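PDB 3OOQ: amidohydrolase from Thermotoga maritima, which probably hydrolyses carbon-nitrogen bonds as a metal-dependent member of the amidohydrolase family, possibly with allantoinase activity. Local coordinates for residues Thr321-Gly326 / Glu330-Ile335; Glu289-Leu294 / Ile301-Asp306; Glu46-Thr51 / Val375-Ile380; Gly24-Ser29 / Ala359-Trp364; Asp85-His90 / Ala176-Asp181. All blocks are in the same frame, centred on the assembly; numbering follows the deposited sequence.

In the fold
The contacts divide between the catalytic barrel and the beta sandwich beside it. Along the chain, contact 5 closes first, then contact 2, then contact 1; all three are nested inside the loops closed by contacts 3 and 4, whose segments alternate. Contacts 1 and 2 have centres about 8 Å apart and touch where Ile335 O accepts a probable hydrogen bond from Leu303 N. Contacts 3 and 4, centres about 7 Å apart, share a sheet through neighbouring strands 361-364 and 375-380, so the two chain ends together build the sandwich. Contact 5 lies across the chain's centre from contacts 1, 3 and 4, its centre about 47 Å from that of contact 3, in a region that meets further subunits.

Contact 1 of 5, residues Thr321-Gly326 / Glu330-Ile335; sequences TAMRYG and EDLLKI
Leu332 meets Ala322 and Met323 with its forked end, giving one methyl to each. Its CD2 rests on Ala322 CB at 3.7 Å. The other branch, CD1, presses on Met323 CG at 3.5 Å, somewhat tighter than ordinary van der Waals contact. Met323 is present as selenomethionine, and its chain crosses that of Leu332 obliquely; the touch falls on CG, and not on the selenium. The Leu332 side chain leaves the helix with CG opposite its own carbonyl carbon (chi1 -68°) and its CD1 arm extended (chi2 163°), which carries both methyls out from the 330-334 helix toward the facing turn. Met323 has the same first torsion, yet bends at chi3 (-62°), turning its far end aside.

The types suit their places: alanine is short enough to let a leucine fork come close to the backbone, while leucine offers two methyls to straddle neighbouring residues. The turn that carries Ala322 and Met323 is tightly wound, with Tyr325 N bonded to Ala322 O at 2.7 Å and Arg324 N to Thr321 O at 2.9 Å. Ala322 and Leu332 both lean on Ile291 of helix 290-297 as well. Met323 also packs on Lys372 of the second subunit, and Arg324 hydrogen-bonds to that subunit's Pro368, Asp370 and Thr316. The arrangement packs the 3-10 turn after helix 315-321 on helix 329-334, as part of the helical layer outside the TIM barrel of an amidohydrolase.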
# COMPACT_ATOMS: atom_id res chain seq x y z
N THR F 321 29.00 -32.12 22.11
CA THR F 321 28.85 -30.98 23.03
C THR F 321 27.88 -31.30 24.17
O THR F 321 28.02 -30.78 25.29
CB THR F 321 28.39 -29.72 22.28
OG1 THR F 321 29.42 -29.33 21.35
CG2 THR F 321 28.10 -28.55 23.22
N ALA F 322 26.92 -32.18 23.91
CA ALA F 322 25.96 -32.53 24.95
C ALA F 322 26.63 -33.23 26.14
O ALA F 322 26.09 -33.21 27.24
CB ALA F 322 24.80 -33.33 24.41
N MSE F 323 27.82 -33.79 25.92
CA MSE F 323 28.63 -34.36 27.02
C MSE F 323 29.02 -33.32 28.07
O MSE F 323 29.38 -33.67 29.18
CB MSE F 323 29.87 -35.10 26.52
CG MSE F 323 29.54 -36.31 25.66
SE MSE F 323 31.05 -37.46 25.18
CE MSE F 323 32.14 -36.20 24.14
N ARG F 324 28.94 -32.04 27.72
CA ARG F 324 29.09 -30.97 28.71
C ARG F 324 27.85 -30.74 29.55
O ARG F 324 27.88 -29.90 30.46
CB ARG F 324 29.45 -29.62 28.06
CG ARG F 324 30.62 -29.69 27.16
CD ARG F 324 31.20 -28.33 26.86
NE ARG F 324 32.59 -28.52 26.48
CZ ARG F 324 33.37 -27.61 25.92
NH1 ARG F 324 32.91 -26.38 25.63
NH2 ARG F 324 34.62 -27.94 25.64
N TYR F 325 26.75 -31.44 29.23
CA TYR F 325 25.46 -31.22 29.90
C TYR F 325 24.84 -32.52 30.42
O TYR F 325 23.61 -32.70 30.41
CB TYR F 325 24.50 -30.45 28.98
CG TYR F 325 25.11 -29.16 28.47
CD1 TYR F 325 25.86 -29.14 27.30
CD2 TYR F 325 24.98 -27.98 29.20
CE1 TYR F 325 26.43 -27.96 26.83
CE2 TYR F 325 25.56 -26.78 28.74
CZ TYR F 325 26.28 -26.79 27.55
OH TYR F 325 26.87 -25.63 27.08
N GLY F 326 25.71 -33.44 30.86
CA GLY F 326 25.29 -34.66 31.55
C GLY F 326 24.95 -35.86 30.69
O GLY F 326 24.56 -36.90 31.21
N GLU F 330 27.38 -43.34 24.83
CA GLU F 330 26.60 -44.48 24.36
C GLU F 330 25.20 -44.03 23.93
O GLU F 330 24.70 -44.41 22.86
CB GLU F 330 26.51 -45.55 25.48
CG GLU F 330 25.91 -46.90 25.09
CD GLU F 330 25.80 -47.87 26.29
OE1 GLU F 330 24.79 -48.61 26.37
OE2 GLU F 330 26.72 -47.89 27.14
N ASP F 331 24.57 -43.22 24.77
CA ASP F 331 23.23 -42.66 24.52
C ASP F 331 23.21 -41.68 23.33
O ASP F 331 22.32 -41.72 22.46
CB ASP F 331 22.73 -41.93 25.77
CG ASP F 331 22.36 -42.88 26.91
OD1 ASP F 331 21.91 -44.01 26.63
OD2 ASP F 331 22.51 -42.48 28.08
N LEU F 332 24.20 -40.79 23.32
CA LEU F 332 24.32 -39.80 22.26
C LEU F 332 24.53 -40.45 20.90
O LEU F 332 24.07 -39.93 19.88
CB LEU F 332 25.46 -38.83 22.57
CG LEU F 332 25.20 -37.93 23.77
CD1 LEU F 332 26.52 -37.33 24.26
CD2 LEU F 332 24.19 -36.81 23.41
N LEU F 333 25.22 -41.59 20.88
CA LEU F 333 25.35 -42.34 19.63
C LEU F 333 24.01 -42.93 19.18
O LEU F 333 23.65 -42.82 18.01
CB LEU F 333 26.43 -43.42 19.74
CG LEU F 333 27.84 -42.86 19.81
CD1 LEU F 333 28.87 -43.98 20.23
CD2 LEU F 333 28.19 -42.28 18.45
N LYS F 334 23.27 -43.51 20.13
CA LYS F 334 21.95 -44.10 19.85
C LYS F 334 20.95 -43.06 19.32
O LYS F 334 20.17 -43.34 18.40
CB LYS F 334 21.35 -44.78 21.09
CG LYS F 334 22.10 -45.98 21.62
CD LYS F 334 21.34 -46.65 22.77
CE LYS F 334 22.15 -47.86 23.31
NZ LYS F 334 21.33 -48.78 24.15
N ILE F 335 20.95 -41.87 19.90
CA ILE F 335 20.00 -40.83 19.46
C ILE F 335 20.36 -40.25 18.08
O ILE F 335 19.59 -39.44 17.51
CB ILE F 335 19.79 -39.72 20.51
CG1 ILE F 335 21.02 -38.84 20.67
CG2 ILE F 335 19.35 -40.32 21.82
CD1 ILE F 335 20.80 -37.64 21.63

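Contact 2 of 5, residues Glu289-Leu294 / Ile301-Asp306; sequences ETIAKL and IALMCD
Ile301 fills the angle between Ile291 and Leu294, its two arms reaching residues about one turn apart on helix 290-294. Among the apolar side-chain contacts, Ile301 CG2 lies 3.9 Å from Leu294 CB and almost as near Leu294 CD1, the two side chains crossing at about a right angle. The longer arm goes the other way: CG1 sits between the backbone N and the carbonyl carbon (chi1 74°), and the extended ethyl brings CD1 to 4.3 Å from Ile291 CG2. Farther along the strand, Ile291 CD1 reaches Leu303 CD2 at 4.4 Å, a looser touch.

A second kind of contact is between side chain and main chain. Ile301 CD1 covers the backbone of Ile291, 3.9 Å from its O and 4.0 Å from its CA, so a hydrocarbon end lies against the helix itself. This is the helix-on-strand layer of the beta-alpha-beta unit formed by strand 269-271, helix 290-297 and strand 301-303 in the TIM barrel; the segments 290-294 and 301-303 run nearly antiparallel, at 162°, with their axes 10.0 Å apart. Replacing Ile301 by an alanine would probably open a gap beside Ile291 and Leu294 and uncover part of the Ile291 backbone. A beta-branched isoleucine suits the strand and sends two arms, CG2 and CD1, to two helix residues.

No hydrogen bond crosses the contact; Leu294 N binds Thr290 O at 2.9 Å within the helix, and Ala302 pairs with strand 269-271. Beyond the strand, Asp306 packs near His63, His65 and His251, consistent with the family's metal site at the barrel mouth.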
# COMPACT_ATOMS: atom_id res chain seq x y z
N GLU F 289 20.70 -29.92 28.55
CA GLU F 289 20.39 -30.87 29.62
C GLU F 289 19.15 -31.72 29.35
O GLU F 289 18.94 -32.74 30.01
CB GLU F 289 20.18 -30.12 30.92
CG GLU F 289 21.45 -29.49 31.47
CD GLU F 289 21.28 -29.06 32.90
OE1 GLU F 289 20.16 -28.67 33.29
OE2 GLU F 289 22.27 -29.11 33.65
N THR F 290 18.34 -31.29 28.39
CA THR F 290 17.12 -32.00 28.03
C THR F 290 17.41 -33.44 27.56
O THR F 290 16.62 -34.36 27.82
CB THR F 290 16.28 -31.19 26.98
OG1 THR F 290 14.92 -31.59 27.06
CG2 THR F 290 16.78 -31.42 25.56
N ILE F 291 18.54 -33.65 26.88
CA ILE F 291 18.90 -34.98 26.44
C ILE F 291 18.93 -35.93 27.66
O ILE F 291 18.16 -36.90 27.72
CB ILE F 291 20.23 -34.99 25.66
CG1 ILE F 291 20.05 -34.30 24.28
CG2 ILE F 291 20.78 -36.42 25.51
CD1 ILE F 291 21.34 -33.97 23.56
N ALA F 292 19.76 -35.61 28.63
CA ALA F 292 19.88 -36.36 29.88
C ALA F 292 18.52 -36.53 30.54
O ALA F 292 18.15 -37.65 30.94
CB ALA F 292 20.83 -35.64 30.83
N LYS F 293 17.77 -35.43 30.66
CA LYS F 293 16.54 -35.44 31.41
C LYS F 293 15.52 -36.39 30.79
O LYS F 293 14.90 -37.18 31.50
CB LYS F 293 15.97 -34.03 31.56
CG LYS F 293 16.85 -33.13 32.40
CD LYS F 293 16.36 -31.69 32.42
CE LYS F 293 17.07 -30.92 33.52
NZ LYS F 293 16.10 -30.16 34.33
N LEU F 294 15.38 -36.32 29.48
CA LEU F 294 14.39 -37.15 28.81
C LEU F 294 14.83 -38.61 28.84
O LEU F 294 14.02 -39.47 29.16
CB LEU F 294 14.13 -36.65 27.38
CG LEU F 294 13.46 -35.26 27.35
CD1 LEU F 294 13.20 -34.78 25.93
CD2 LEU F 294 12.15 -35.28 28.14
N ILE F 301 13.89 -40.62 22.34
CA ILE F 301 14.29 -39.39 21.68
C ILE F 301 15.32 -39.62 20.58
O ILE F 301 16.08 -40.62 20.62
CB ILE F 301 14.82 -38.31 22.68
CG1 ILE F 301 16.23 -38.67 23.20
CG2 ILE F 301 13.82 -38.09 23.80
CD1 ILE F 301 16.88 -37.61 24.12
N ALA F 302 15.31 -38.72 19.60
CA ALA F 302 16.37 -38.61 18.60
C ALA F 302 16.86 -37.18 18.63
O ALA F 302 16.17 -36.27 19.12
CB ALA F 302 15.87 -38.95 17.21
N LEU F 303 18.06 -36.98 18.10
CA LEU F 303 18.64 -35.65 18.01
C LEU F 303 18.72 -35.16 16.56
O LEU F 303 19.32 -35.83 15.71
CB LEU F 303 20.03 -35.63 18.66
CG LEU F 303 20.82 -34.32 18.66
CD1 LEU F 303 20.08 -33.18 19.39
CD2 LEU F 303 22.20 -34.54 19.26
N MSE F 304 18.14 -33.98 16.31
CA MSE F 304 18.20 -33.32 15.00
C MSE F 304 19.12 -32.11 15.01
O MSE F 304 19.33 -31.48 16.05
CB MSE F 304 16.80 -32.87 14.54
CG MSE F 304 16.23 -31.67 15.31
SE MSE F 304 14.74 -30.84 14.39
CE MSE F 304 13.28 -31.71 15.38
N CYS F 305 19.64 -31.77 13.83
CA CYS F 305 20.28 -30.48 13.60
C CYS F 305 19.26 -29.43 13.20
O CYS F 305 19.55 -28.22 13.24
CB CYS F 305 21.32 -30.62 12.48
SG CYS F 305 22.80 -31.49 13.01
N ASP F 306 18.07 -29.88 12.81
CA ASP F 306 17.08 -29.03 12.11
C ASP F 306 17.75 -28.26 10.97
O ASP F 306 17.47 -27.07 10.74
CB ASP F 306 16.43 -28.04 13.08
CG ASP F 306 15.13 -27.43 12.53
OD1 ASP F 306 14.55 -27.98 11.58
OD2 ASP F 306 14.70 -26.41 13.09

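Contact 3 of 5, residues Glu46-Thr51 / Val375-Ile380; sequences EIVDLT and VERVYI
The guanidinium of Arg377 meets Val48 obliquely, with Val48 CG1 at 3.8 Å from NH1, while at its edge and in its plane stands the hydroxyl of Tyr379. That second flat group is turned edge-to-face with Phe9, of strand 7-10. Strand 46-49 and strand 375-380 come from the two ends of the chain and face each other across the beta sandwich beside the barrel, as in many amidohydrolases. A classic beta bulge, with Glu376 and Arg377 both opposite Val363, locally interrupts the regular alternation of strand 375-380.

The chain of Arg377 is extended from CG to NE, and CG lies opposite the carbonyl carbon (chi1 -73°); this lays the guanidinium beside the Tyr379 phenol. NH1 bonds Tyr379 OH at 2.8 Å, the hydroxyl oxygen lying only 8° out of the guanidinium plane. Val48 answers with aliphatic methyls: CG2 comes within 4.4 Å of Tyr379 OH, a long and slight touch. Valine suits this edge-strand position, its side chain turned in toward the facing strand, where it also packs on Ile7 and Phe9. A leucine in place of Arg377 would probably leave the Tyr379 hydroxyl without the NH1 donor and the ring freer to shift. Glu46 OE2, 5.6 Å from Arg377 NH1, may weakly balance its charge, which lies close to that of Arg387.

After strand 46-49 the chain makes an Asx turn, in which Asp49 OD1 takes Thr51 N from above its carboxylate plane at 3.2 Å; the same OD1 also takes Thr51 OG1 on its syn lone pair at 2.6 Å.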
# COMPACT_ATOMS: atom_id res chain seq x y z
N GLU F 46 36.33 -58.67 -1.55
CA GLU F 46 37.41 -57.68 -1.59
C GLU F 46 37.67 -57.28 -0.15
O GLU F 46 36.73 -57.00 0.60
CB GLU F 46 37.02 -56.46 -2.42
CG GLU F 46 38.14 -55.41 -2.58
CD GLU F 46 37.62 -53.98 -2.72
OE1 GLU F 46 36.56 -53.76 -3.38
OE2 GLU F 46 38.28 -53.06 -2.17
N ILE F 47 38.92 -57.26 0.26
CA ILE F 47 39.18 -56.91 1.65
C ILE F 47 39.60 -55.44 1.77
O ILE F 47 40.40 -54.94 0.98
CB ILE F 47 40.12 -57.93 2.39
CG1 ILE F 47 41.53 -57.39 2.58
CG2 ILE F 47 40.06 -59.33 1.77
CD1 ILE F 47 41.70 -56.66 3.92
N VAL F 48 39.01 -54.76 2.74
CA VAL F 48 39.38 -53.41 3.08
C VAL F 48 39.92 -53.42 4.50
O VAL F 48 39.20 -53.71 5.45
CB VAL F 48 38.17 -52.46 2.99
CG1 VAL F 48 38.58 -51.03 3.32
CG2 VAL F 48 37.55 -52.54 1.59
N ASP F 49 41.20 -53.11 4.62
CA ASP F 49 41.86 -53.11 5.91
C ASP F 49 41.58 -51.80 6.63
O ASP F 49 41.90 -50.72 6.11
CB ASP F 49 43.36 -53.35 5.72
CG ASP F 49 44.17 -53.06 6.98
OD1 ASP F 49 43.79 -53.53 8.07
OD2 ASP F 49 45.21 -52.37 6.87
N LEU F 50 41.00 -51.89 7.82
CA LEU F 50 40.66 -50.70 8.58
C LEU F 50 41.35 -50.66 9.93
O LEU F 50 40.84 -50.07 10.90
CB LEU F 50 39.13 -50.56 8.77
CG LEU F 50 38.23 -50.45 7.52
CD1 LEU F 50 36.77 -50.39 7.94
CD2 LEU F 50 38.60 -49.25 6.66
N THR F 51 42.52 -51.31 10.00
CA THR F 51 43.38 -51.24 11.19
C THR F 51 43.59 -49.78 11.61
O THR F 51 43.99 -48.95 10.79
CB THR F 51 44.76 -51.89 10.92
OG1 THR F 51 44.57 -53.25 10.53
CG2 THR F 51 45.65 -51.83 12.17
N VAL F 375 36.01 -38.15 8.60
CA VAL F 375 35.42 -39.19 7.80
C VAL F 375 36.34 -39.54 6.63
O VAL F 375 36.65 -38.68 5.81
CB VAL F 375 34.04 -38.77 7.27
CG1 VAL F 375 33.52 -39.76 6.21
CG2 VAL F 375 33.05 -38.64 8.41
N GLU F 376 36.75 -40.80 6.56
CA GLU F 376 37.60 -41.23 5.45
C GLU F 376 36.79 -41.77 4.28
O GLU F 376 37.18 -41.58 3.13
CB GLU F 376 38.64 -42.24 5.93
CG GLU F 376 39.55 -41.62 7.02
CD GLU F 376 40.73 -42.48 7.40
OE1 GLU F 376 40.81 -43.64 6.92
OE2 GLU F 376 41.58 -41.99 8.19
N ARG F 377 35.69 -42.46 4.56
CA ARG F 377 34.87 -43.08 3.52
C ARG F 377 33.46 -43.26 4.00
O ARG F 377 33.25 -43.44 5.20
CB ARG F 377 35.39 -44.48 3.16
CG ARG F 377 36.67 -44.51 2.35
CD ARG F 377 36.88 -45.90 1.85
NE ARG F 377 38.24 -46.13 1.36
CZ ARG F 377 38.67 -47.29 0.87
NH1 ARG F 377 37.85 -48.33 0.82
NH2 ARG F 377 39.92 -47.41 0.44
N VAL F 378 32.51 -43.27 3.07
CA VAL F 378 31.11 -43.53 3.38
C VAL F 378 30.55 -44.47 2.33
O VAL F 378 30.76 -44.25 1.12
CB VAL F 378 30.23 -42.24 3.41
CG1 VAL F 378 28.76 -42.58 3.81
CG2 VAL F 378 30.81 -41.21 4.38
N TYR F 379 29.87 -45.52 2.79
CA TYR F 379 29.16 -46.44 1.93
C TYR F 379 27.70 -46.29 2.27
O TYR F 379 27.36 -46.07 3.43
CB TYR F 379 29.61 -47.88 2.20
CG TYR F 379 31.07 -48.16 1.88
CD1 TYR F 379 32.08 -47.80 2.79
CD2 TYR F 379 31.45 -48.78 0.69
CE1 TYR F 379 33.43 -48.05 2.51
CE2 TYR F 379 32.81 -49.04 0.41
CZ TYR F 379 33.78 -48.67 1.33
OH TYR F 379 35.10 -48.93 1.08
N ILE F 380 26.85 -46.40 1.26
CA ILE F 380 25.40 -46.43 1.42
C ILE F 380 24.92 -47.59 0.56
O ILE F 380 25.30 -47.68 -0.61
CB ILE F 380 24.75 -45.09 0.96
CG1 ILE F 380 25.11 -43.97 1.95
CG2 ILE F 380 23.22 -45.24 0.83
CD1 ILE F 380 24.53 -42.59 1.61

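Contact 4 of 5, residues Gly24-Ser29 / Ala359-Trp364; sequences GDVLVS and ADLVVW
In the core of the beta sandwich formed by the chain's two ends, Val26 and Val28 of strand 24-29 face Ala359, just before strand 361-364, and Leu361, its first residue. Being two apart, the valines point their side chains to the same side of their strand. Val28 does most of the work: its CG1 lies 3.7 Å from Ala359 CB, and its CG2 lies 3.9 Å from that same carbon. CG2 also meets Leu361 CD1 at 3.8 Å, the two side chains passing alongside with opposite headings. Val26 and Leu361 instead reach toward each other tip to tip, CG1 to CD1 at 4.2 Å, a looser fit. With CG anti to its carbonyl carbon (chi1 -60°), Leu361 sends CD1 across to both valines.

Small Ala359 lets Val28 come close, whereas the longer Leu361 spans the wider spacing opposite Val26. Val26 and Leu361 also pack on Leu55 of strand 54-64, so the cluster continues into the strand next to 361-364. Asp25 and Asp360 take no part and form salt bridges with Lys10 and Lys133. The contact across the segments is apolar throughout, and its cohesion therefore rests on shape and the burial of methyl groups.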
# COMPACT_ATOMS: atom_id res chain seq x y z
N GLY F 24 37.21 -55.83 15.25
CA GLY F 24 36.69 -56.91 14.42
C GLY F 24 36.29 -56.52 13.03
O GLY F 24 36.69 -55.47 12.52
N ASP F 25 35.45 -57.35 12.42
CA ASP F 25 35.20 -57.31 10.99
C ASP F 25 33.72 -57.17 10.67
O ASP F 25 32.84 -57.52 11.49
CB ASP F 25 35.72 -58.59 10.31
CG ASP F 25 37.14 -58.96 10.72
OD1 ASP F 25 37.98 -58.07 10.91
OD2 ASP F 25 37.42 -60.18 10.84
N VAL F 26 33.45 -56.66 9.47
CA VAL F 26 32.10 -56.54 8.98
C VAL F 26 32.11 -56.98 7.52
O VAL F 26 32.89 -56.46 6.72
CB VAL F 26 31.57 -55.07 9.14
CG1 VAL F 26 30.21 -54.89 8.47
CG2 VAL F 26 31.51 -54.67 10.62
N LEU F 27 31.25 -57.92 7.19
CA LEU F 27 31.11 -58.43 5.82
C LEU F 27 29.82 -57.90 5.23
O LEU F 27 28.75 -58.00 5.84
CB LEU F 27 31.11 -59.96 5.79
CG LEU F 27 30.84 -60.68 4.46
CD1 LEU F 27 31.95 -60.44 3.45
CD2 LEU F 27 30.64 -62.19 4.66
N VAL F 28 29.95 -57.37 4.02
CA VAL F 28 28.85 -56.75 3.31
C VAL F 28 28.65 -57.51 2.02
O VAL F 28 29.63 -57.84 1.33
CB VAL F 28 29.20 -55.26 2.97
CG1 VAL F 28 28.22 -54.65 1.96
CG2 VAL F 28 29.25 -54.42 4.23
N SER F 29 27.39 -57.82 1.71
CA SER F 29 27.04 -58.38 0.41
C SER F 29 25.62 -57.99 0.05
O SER F 29 24.78 -57.82 0.94
CB SER F 29 27.19 -59.92 0.38
OG SER F 29 26.08 -60.57 0.96
N ALA F 359 23.79 -51.64 4.39
CA ALA F 359 25.21 -51.40 4.62
C ALA F 359 25.54 -49.92 4.42
O ALA F 359 26.23 -49.52 3.46
CB ALA F 359 26.05 -52.28 3.74
N ASP F 360 25.01 -49.11 5.33
CA ASP F 360 25.30 -47.69 5.37
C ASP F 360 26.33 -47.54 6.46
O ASP F 360 26.00 -47.65 7.66
CB ASP F 360 24.03 -46.89 5.68
CG ASP F 360 22.93 -47.14 4.66
OD1 ASP F 360 23.18 -47.79 3.61
OD2 ASP F 360 21.79 -46.68 4.91
N LEU F 361 27.58 -47.37 6.04
CA LEU F 361 28.73 -47.48 6.94
C LEU F 361 29.69 -46.31 6.75
O LEU F 361 29.91 -45.85 5.62
CB LEU F 361 29.47 -48.81 6.71
CG LEU F 361 28.64 -50.09 6.95
CD1 LEU F 361 29.32 -51.35 6.41
CD2 LEU F 361 28.29 -50.25 8.43
N VAL F 362 30.25 -45.83 7.85
CA VAL F 362 31.18 -44.72 7.76
C VAL F 362 32.49 -45.11 8.42
O VAL F 362 32.49 -45.56 9.56
CB VAL F 362 30.61 -43.45 8.46
CG1 VAL F 362 31.58 -42.28 8.31
CG2 VAL F 362 29.24 -43.09 7.88
N VAL F 363 33.59 -44.93 7.68
CA VAL F 363 34.94 -45.13 8.20
C VAL F 363 35.44 -43.80 8.73
O VAL F 363 35.62 -42.85 7.98
CB VAL F 363 35.94 -45.66 7.11
CG1 VAL F 363 37.34 -45.83 7.71
CG2 VAL F 363 35.46 -46.97 6.48
N TRP F 364 35.63 -43.75 10.05
CA TRP F 364 36.16 -42.59 10.73
C TRP F 364 37.62 -42.85 11.10
O TRP F 364 38.01 -44.00 11.41
CB TRP F 364 35.40 -42.35 12.03
CG TRP F 364 34.05 -41.75 11.87
CD1 TRP F 364 32.88 -42.42 11.63
CD2 TRP F 364 33.70 -40.36 11.94
NE1 TRP F 364 31.83 -41.54 11.54
CE2 TRP F 364 32.30 -40.27 11.73
CE3 TRP F 364 34.43 -39.18 12.15
CZ2 TRP F 364 31.61 -39.05 11.73
CZ3 TRP F 364 33.74 -37.95 12.16
CH2 TRP F 364 32.35 -37.91 11.95

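Contact 5 of 5, residues Asp85-His90 / Ala176-Asp181; sequences DPVTPH and AGVIRD
The irregular segment 85-90 runs past helix 172-198 with Val87 CA 7.8 Å from Val178 CA, its start tightened by an Asx turn. In that turn Asp85 OD2 accepts from Val87 N at 3.0 Å, a fairly straight bond (168°) arriving 42° out of the carboxylate plane. Val178 CG1 is the methyl that meets the loop: Val87 CG2 touches it at 3.5 Å, closer than ordinary van der Waals contact, and Pro86 CB stands 4.5 Å off. The two valine side chains lie alongside and run antiparallel. CG1 lies anti to the backbone N (chi1 166°) on Val178, which carries that methyl out from the helix toward the loop.

Proline suits the second position of the turn, with its restricted phi, and valine offers a compact surface on both sides. Pro86 and Val178 both also touch Pro124, while Val87 packs on Tyr182 of the same helix. Farther along the helix, Arg180 binds Glu242 and, in the third subunit, Asp95. The touch between the two segments carries no hydrogen bond or charge and rests on the fit of a few aliphatic carbons, while hydrogen bonds to Val125 and Lys209 also hold the loop.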
# COMPACT_ATOMS: atom_id res chain seq x y z
N ASP F 85 -0.82 -20.56 2.64
CA ASP F 85 -2.03 -21.30 2.97
C ASP F 85 -1.72 -22.12 4.23
O ASP F 85 -0.75 -22.89 4.23
CB ASP F 85 -2.41 -22.23 1.80
CG ASP F 85 -3.72 -22.98 2.03
OD1 ASP F 85 -4.33 -23.41 1.03
OD2 ASP F 85 -4.15 -23.17 3.17
N PRO F 86 -2.52 -21.95 5.30
CA PRO F 86 -2.13 -22.61 6.56
C PRO F 86 -2.36 -24.13 6.55
O PRO F 86 -1.94 -24.81 7.48
CB PRO F 86 -2.99 -21.90 7.63
CG PRO F 86 -4.16 -21.37 6.89
CD PRO F 86 -3.71 -21.09 5.47
N VAL F 87 -3.00 -24.66 5.51
CA VAL F 87 -3.30 -26.09 5.41
C VAL F 87 -2.84 -26.64 4.06
O VAL F 87 -3.60 -26.65 3.09
CB VAL F 87 -4.81 -26.37 5.59
CG1 VAL F 87 -5.11 -27.87 5.64
CG2 VAL F 87 -5.35 -25.71 6.85
N THR F 88 -1.58 -27.07 3.99
CA THR F 88 -1.04 -27.69 2.79
C THR F 88 -0.53 -29.13 3.00
O THR F 88 0.62 -29.43 2.68
CB THR F 88 0.08 -26.82 2.17
OG1 THR F 88 1.14 -26.66 3.12
CG2 THR F 88 -0.45 -25.44 1.77
N PRO F 89 -1.40 -30.04 3.49
CA PRO F 89 -0.98 -31.44 3.69
C PRO F 89 -0.57 -32.16 2.41
O PRO F 89 0.19 -33.12 2.47
CB PRO F 89 -2.24 -32.11 4.26
CG PRO F 89 -3.38 -31.24 3.80
CD PRO F 89 -2.84 -29.84 3.76
N HIS F 90 -1.10 -31.71 1.27
CA HIS F 90 -0.89 -32.35 -0.02
C HIS F 90 0.49 -32.11 -0.63
O HIS F 90 0.89 -32.85 -1.53
CB HIS F 90 -1.97 -31.86 -1.02
CG HIS F 90 -1.89 -30.39 -1.29
ND1 HIS F 90 -1.89 -29.45 -0.28
CD2 HIS F 90 -1.79 -29.70 -2.45
CE1 HIS F 90 -1.79 -28.24 -0.81
NE2 HIS F 90 -1.74 -28.36 -2.12
N ALA F 176 -4.77 -24.28 16.67
CA ALA F 176 -5.48 -25.49 17.07
C ALA F 176 -6.83 -25.61 16.34
O ALA F 176 -7.21 -26.70 15.90
CB ALA F 176 -5.68 -25.50 18.61
N GLY F 177 -7.58 -24.51 16.25
CA GLY F 177 -8.82 -24.54 15.50
C GLY F 177 -8.65 -24.97 14.05
O GLY F 177 -9.45 -25.75 13.52
N VAL F 178 -7.60 -24.46 13.40
CA VAL F 178 -7.32 -24.80 11.99
C VAL F 178 -7.05 -26.31 11.82
O VAL F 178 -7.57 -26.94 10.90
CB VAL F 178 -6.14 -23.95 11.44
CG1 VAL F 178 -5.61 -24.51 10.12
CG2 VAL F 178 -6.57 -22.50 11.26
N ILE F 179 -6.25 -26.87 12.72
CA ILE F 179 -5.93 -28.29 12.66
C ILE F 179 -7.18 -29.14 12.99
O ILE F 179 -7.48 -30.10 12.28
CB ILE F 179 -4.73 -28.61 13.58
CG1 ILE F 179 -3.48 -27.89 13.03
CG2 ILE F 179 -4.50 -30.15 13.68
CD1 ILE F 179 -2.33 -27.75 14.02
N ARG F 180 -7.91 -28.76 14.02
CA ARG F 180 -9.16 -29.46 14.35
C ARG F 180 -10.15 -29.45 13.19
O ARG F 180 -10.83 -30.45 12.90
CB ARG F 180 -9.86 -28.80 15.52
CG ARG F 180 -9.58 -29.41 16.82
CD ARG F 180 -10.76 -29.20 17.82
NE ARG F 180 -10.24 -29.76 19.05
CZ ARG F 180 -9.37 -29.13 19.82
NH1 ARG F 180 -8.90 -29.73 20.91
NH2 ARG F 180 -8.99 -27.89 19.52
N ASP F 181 -10.27 -28.28 12.56
CA ASP F 181 -11.18 -28.13 11.46
C ASP F 181 -10.75 -29.08 10.34
O ASP F 181 -11.59 -29.77 9.76
CB ASP F 181 -11.19 -26.66 10.99
CG ASP F 181 -12.08 -26.43 9.83
OD1 ASP F 181 -13.31 -26.34 10.03
OD2 ASP F 181 -11.58 -26.34 8.69